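Local coordinates for protein acetone carboxylase alpha subunit (Xanthobacter autotrophicus Py2, PDB 5M45) that forms the alpha subunit of acetone carboxylase, a large multi-subunit enzyme, and belongs to the hydantoinase B/oxoprolinase family, at residues Ile504-Cys518 with Gly646-Gly658. Numbering follows the deposited sequence.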
loop_
_atom_site.group_PDB
_atom_site.type_symbol
_atom_site.label_atom_id
_atom_site.label_comp_id
_atom_site.label_asym_id
_atom_site.label_seq_id
_atom_site.Cartn_x
_atom_site.Cartn_y
_atom_site.Cartn_z
ATOM N N ILE A 504 13.545 25.371 -28.169
ATOM C CA ILE A 504 12.978 24.471 -29.171
ATOM C C ILE A 504 14.045 23.406 -29.548
ATOM O O ILE A 504 15.240 23.723 -29.658
ATOM C CB ILE A 504 12.534 25.263 -30.427
ATOM C CG1 ILE A 504 11.367 26.195 -30.090
ATOM C CG2 ILE A 504 12.171 24.306 -31.568
ATOM C CD1 ILE A 504 11.008 27.157 -31.205
ATOM N N LYS A 505 13.622 22.141 -29.700
ATOM C CA LYS A 505 14.581 20.991 -29.850
ATOM C C LYS A 505 14.892 20.738 -31.336
ATOM O O LYS A 505 14.094 20.119 -32.043
ATOM C CB LYS A 505 14.041 19.708 -29.168
ATOM C CG LYS A 505 15.035 18.537 -29.127
ATOM C CD LYS A 505 16.233 18.826 -28.232
ATOM C CE LYS A 505 17.165 17.646 -28.143
ATOM N NZ LYS A 505 18.542 18.115 -27.845
ATOM N N ALA A 506 16.039 21.229 -31.791
ATOM C CA ALA A 506 16.429 21.127 -33.196
ATOM C C ALA A 506 16.552 19.676 -33.660
ATOM O O ALA A 506 17.072 18.825 -32.954
ATOM C CB ALA A 506 17.738 21.873 -33.432
ATOM N N SER A 507 16.014 19.423 -34.849
ATOM C CA SER A 507 16.067 18.121 -35.545
ATOM C C SER A 507 15.326 17.006 -34.824
ATOM O O SER A 507 15.573 15.813 -35.114
ATOM C CB SER A 507 17.512 17.749 -35.972
ATOM O OG SER A 507 17.974 18.566 -37.057
ATOM N N SER A 508 14.366 17.357 -33.940
ATOM C CA SER A 508 13.528 16.354 -33.278
ATOM C C SER A 508 12.284 15.959 -34.123
ATOM O O SER A 508 11.866 14.801 -34.116
ATOM C CB SER A 508 13.133 16.783 -31.860
ATOM O OG SER A 508 12.429 18.006 -31.854
ATOM N N GLY A 509 11.682 16.916 -34.828
ATOM C CA GLY A 509 10.508 16.630 -35.657
ATOM C C GLY A 509 10.868 15.725 -36.828
ATOM O O GLY A 509 11.977 15.846 -37.427
ATOM N N GLY A 510 9.971 14.778 -37.131
ATOM C CA GLY A 510 10.192 13.796 -38.181
ATOM C C GLY A 510 10.256 14.439 -39.562
ATOM O O GLY A 510 9.377 15.225 -39.935
ATOM N N SER A 511 11.310 14.109 -40.305
ATOM C CA SER A 511 11.518 14.677 -41.644
ATOM C C SER A 511 10.442 14.246 -42.651
ATOM O O SER A 511 9.922 13.105 -42.594
ATOM C CB SER A 511 12.903 14.293 -42.184
ATOM O OG SER A 511 13.899 14.703 -41.257
ATOM N N GLY A 512 10.120 15.168 -43.548
ATOM C CA GLY A 512 9.135 14.884 -44.590
ATOM C C GLY A 512 8.906 16.055 -45.527
ATOM O O GLY A 512 9.469 17.158 -45.312
ATOM N N LYS A 513 8.104 15.820 -46.557
ATOM C CA LYS A 513 7.547 16.930 -47.337
ATOM C C LYS A 513 6.940 18.019 -46.406
ATOM O O LYS A 513 7.192 19.232 -46.573
ATOM C CB LYS A 513 6.478 16.437 -48.302
ATOM C CG LYS A 513 6.149 17.501 -49.322
ATOM C CD LYS A 513 4.657 17.663 -49.502
ATOM C CE LYS A 513 4.155 16.827 -50.591
ATOM N NZ LYS A 513 2.992 17.551 -51.227
ATOM N N TYR A 514 6.151 17.548 -45.450
ATOM C CA TYR A 514 5.736 18.324 -44.275
ATOM C C TYR A 514 6.409 17.664 -43.050
ATOM O O TYR A 514 6.395 16.430 -42.869
ATOM C CB TYR A 514 4.189 18.436 -44.157
ATOM C CG TYR A 514 3.598 19.120 -45.366
ATOM C CD1 TYR A 514 3.857 20.485 -45.625
ATOM C CD2 TYR A 514 2.830 18.411 -46.305
ATOM C CE1 TYR A 514 3.367 21.101 -46.770
ATOM C CE2 TYR A 514 2.318 19.037 -47.440
ATOM C CZ TYR A 514 2.596 20.360 -47.679
ATOM O OH TYR A 514 2.101 20.987 -48.829
ATOM N N ARG A 515 7.045 18.508 -42.246
ATOM C CA ARG A 515 7.856 18.089 -41.104
ATOM C C ARG A 515 6.949 17.933 -39.889
ATOM O O ARG A 515 6.042 18.760 -39.675
ATOM C CB ARG A 515 8.947 19.161 -40.833
ATOM C CG ARG A 515 9.843 18.859 -39.643
ATOM C CD ARG A 515 10.826 19.991 -39.264
ATOM N NE ARG A 515 10.350 21.364 -39.314
ATOM C CZ ARG A 515 9.444 21.932 -38.508
ATOM N NH1 ARG A 515 8.823 21.272 -37.523
ATOM N NH2 ARG A 515 9.157 23.203 -38.680
ATOM N N GLY A 516 7.163 16.873 -39.113
ATOM C CA GLY A 516 6.524 16.756 -37.815
ATOM C C GLY A 516 6.945 17.883 -36.857
ATOM O O GLY A 516 8.029 18.488 -37.000
ATOM N N GLY A 517 6.085 18.168 -35.884
ATOM C CA GLY A 517 6.407 19.160 -34.877
ATOM C C GLY A 517 7.679 18.791 -34.106
ATOM O O GLY A 517 7.902 17.605 -33.765
ATOM N N CYS A 518 8.526 19.784 -33.839
ATOM C CA CYS A 518 9.641 19.573 -32.922
ATOM C C CYS A 518 9.140 19.487 -31.474
ATOM O O CYS A 518 8.074 20.028 -31.126
ATOM C CB CYS A 518 10.694 20.682 -33.054
ATOM S SG CYS A 518 11.663 20.560 -34.572
ATOM N N GLY A 646 15.679 27.484 -35.879
ATOM C CA GLY A 646 16.120 26.483 -34.885
ATOM C C GLY A 646 15.363 25.145 -34.872
ATOM O O GLY A 646 15.478 24.375 -33.917
ATOM N N TYR A 647 14.606 24.869 -35.934
ATOM C CA TYR A 647 13.853 23.619 -36.074
ATOM C C TYR A 647 14.643 22.438 -36.656
ATOM O O TYR A 647 14.309 21.269 -36.386
ATOM C CB TYR A 647 12.549 23.835 -36.883
ATOM C CG TYR A 647 11.580 24.835 -36.250
ATOM C CD1 TYR A 647 10.641 24.428 -35.312
ATOM C CD2 TYR A 647 11.591 26.185 -36.612
ATOM C CE1 TYR A 647 9.754 25.331 -34.724
ATOM C CE2 TYR A 647 10.718 27.106 -36.040
ATOM C CZ TYR A 647 9.792 26.678 -35.110
ATOM O OH TYR A 647 8.914 27.562 -34.514
ATOM N N VAL A 648 15.647 22.738 -37.476
ATOM C CA VAL A 648 16.465 21.757 -38.170
ATOM C C VAL A 648 17.920 22.217 -38.166
ATOM O O VAL A 648 18.199 23.369 -38.500
ATOM C CB VAL A 648 16.011 21.625 -39.653
ATOM C CG1 VAL A 648 16.991 20.755 -40.469
ATOM C CG2 VAL A 648 14.597 21.070 -39.747
ATOM N N LEU A 649 18.839 21.311 -37.846
ATOM C CA LEU A 649 20.280 21.588 -37.919
ATOM C C LEU A 649 20.764 21.689 -39.373
ATOM O O LEU A 649 20.405 20.843 -40.220
ATOM C CB LEU A 649 21.087 20.511 -37.166
ATOM C CG LEU A 649 20.870 20.360 -35.667
ATOM C CD1 LEU A 649 21.570 19.106 -35.117
ATOM C CD2 LEU A 649 21.361 21.588 -34.931
ATOM N N GLU A 650 21.599 22.693 -39.635
ATOM C CA GLU A 650 22.070 23.005 -40.990
ATOM C C GLU A 650 22.606 21.782 -41.764
ATOM O O GLU A 650 22.326 21.625 -42.957
ATOM C CB GLU A 650 23.145 24.106 -40.931
ATOM C CG GLU A 650 23.567 24.671 -42.307
ATOM C CD GLU A 650 24.640 23.866 -43.017
ATOM O OE1 GLU A 650 25.367 23.116 -42.342
ATOM O OE2 GLU A 650 24.776 23.969 -44.268
ATOM N N ARG A 651 23.354 20.914 -41.075
ATOM C CA ARG A 651 24.000 19.775 -41.716
ATOM C C ARG A 651 23.063 18.724 -42.278
ATOM O O ARG A 651 23.471 17.953 -43.128
ATOM C CB ARG A 651 25.047 19.153 -40.781
ATOM C CG ARG A 651 24.476 18.454 -39.535
ATOM C CD ARG A 651 25.491 18.595 -38.367
ATOM N NE ARG A 651 25.174 17.871 -37.105
ATOM C CZ ARG A 651 25.090 16.547 -37.018
ATOM N NH1 ARG A 651 24.849 15.909 -35.873
ATOM N NH2 ARG A 651 25.216 15.797 -38.113
ATOM N N PHE A 652 21.788 18.707 -41.895
ATOM C CA PHE A 652 20.851 17.775 -42.500
ATOM C C PHE A 652 20.129 18.313 -43.735
ATOM O O PHE A 652 19.431 17.556 -44.425
ATOM C CB PHE A 652 19.851 17.293 -41.424
ATOM C CG PHE A 652 20.509 16.494 -40.357
ATOM C CD1 PHE A 652 20.938 15.186 -40.624
ATOM C CD2 PHE A 652 20.776 17.048 -39.119
ATOM C CE1 PHE A 652 21.590 14.422 -39.657
ATOM C CE2 PHE A 652 21.446 16.299 -38.143
ATOM C CZ PHE A 652 21.826 14.973 -38.404
ATOM N N ALA A 653 20.247 19.603 -44.040
ATOM C CA ALA A 653 19.526 20.169 -45.205
ATOM C C ALA A 653 19.871 19.461 -46.505
ATOM O O ALA A 653 18.971 19.111 -47.292
ATOM C CB ALA A 653 19.790 21.651 -45.340
ATOM N N GLY A 654 21.169 19.254 -46.719
ATOM C CA GLY A 654 21.683 18.566 -47.900
ATOM C C GLY A 654 21.330 17.101 -47.914
ATOM O O GLY A 654 20.739 16.629 -48.866
ATOM N N GLU A 655 21.662 16.371 -46.854
ATOM C CA GLU A 655 21.524 14.910 -46.864
ATOM C C GLU A 655 20.061 14.436 -46.847
ATOM O O GLU A 655 19.693 13.525 -47.580
ATOM C CB GLU A 655 22.271 14.305 -45.677
ATOM C CG GLU A 655 22.288 12.761 -45.667
ATOM C CD GLU A 655 23.316 12.120 -46.611
ATOM O OE1 GLU A 655 24.322 12.770 -46.869
ATOM O OE2 GLU A 655 23.109 10.966 -47.104
ATOM N N VAL A 656 19.229 15.079 -46.040
ATOM C CA VAL A 656 17.828 14.664 -45.860
ATOM C C VAL A 656 16.894 15.246 -46.935
ATOM O O VAL A 656 16.110 14.511 -47.540
ATOM C CB VAL A 656 17.343 15.058 -44.449
ATOM C CG1 VAL A 656 15.847 14.810 -44.273
ATOM C CG2 VAL A 656 18.140 14.290 -43.390
ATOM N N TYR A 657 16.976 16.561 -47.165
ATOM C CA TYR A 657 16.026 17.255 -48.035
ATOM C C TYR A 657 16.578 17.599 -49.427
ATOM O O TYR A 657 15.804 18.020 -50.306
ATOM C CB TYR A 657 15.566 18.547 -47.339
ATOM C CG TYR A 657 14.877 18.360 -45.999
ATOM C CD1 TYR A 657 13.514 18.039 -45.944
ATOM C CD2 TYR A 657 15.541 18.555 -44.807
ATOM C CE1 TYR A 657 12.865 17.888 -44.739
ATOM C CE2 TYR A 657 14.894 18.416 -43.598
ATOM C CZ TYR A 657 13.554 18.069 -43.555
ATOM O OH TYR A 657 12.895 17.902 -42.349
ATOM N N GLY A 658 17.882 17.427 -49.632
ATOM C CA GLY A 658 18.522 17.775 -50.899
ATOM C C GLY A 658 18.540 19.268 -51.170
ATOM O O GLY A 658 18.595 19.694 -52.338
HETATM O O HOH W 1 16.463 25.298 -31.548
HETATM O O HOH W 2 13.477 18.147 -37.714
HETATM O O HOH W 3 14.139 17.285 -40.170
#
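One face of the R515 guanidinium lies over Y647 CB and CG, with CB toward the guanidinium rim; the group and the ring are 8° from parallel, and R515 NH2 comes 3.8 Å from Y647 CG. The arginine chain runs out extended and bends at chi3 (40°), which brings that face over the tyrosine, while NH1 bonds back to G516 O and NE forms a salt bridge with D642 of helix 636-645. I504 packs farther out along the same ring: I504 CG2 is 4.0 Å from Y647 CD1, and I504 CD1 comes near Y647 OH. C518 SG sits at the ring edge, close to the ring plane, in a sulfur-aromatic contact. These groups join the loop between antiparallel strands 497-504 and 520-526 to the chain leaving helix 636-645, which ends in a Schellman motif at G646. A type II turn, K505 to S508, presents S507 to this chain from both its backbone and its side chain: S507 N donates to Y647 O (2.9 Å), and L649 N donates almost straight (176°) to S507 OG. A506 CB packs on L649 CD2, at 3.9 Å. At the far end, S511 lies against V656 CG1, and a water bridges S511 OG and Y657 OH, whereas G512 O meets the Y657 ring in plane at its edge, 3.5 Å from Y657 CE1.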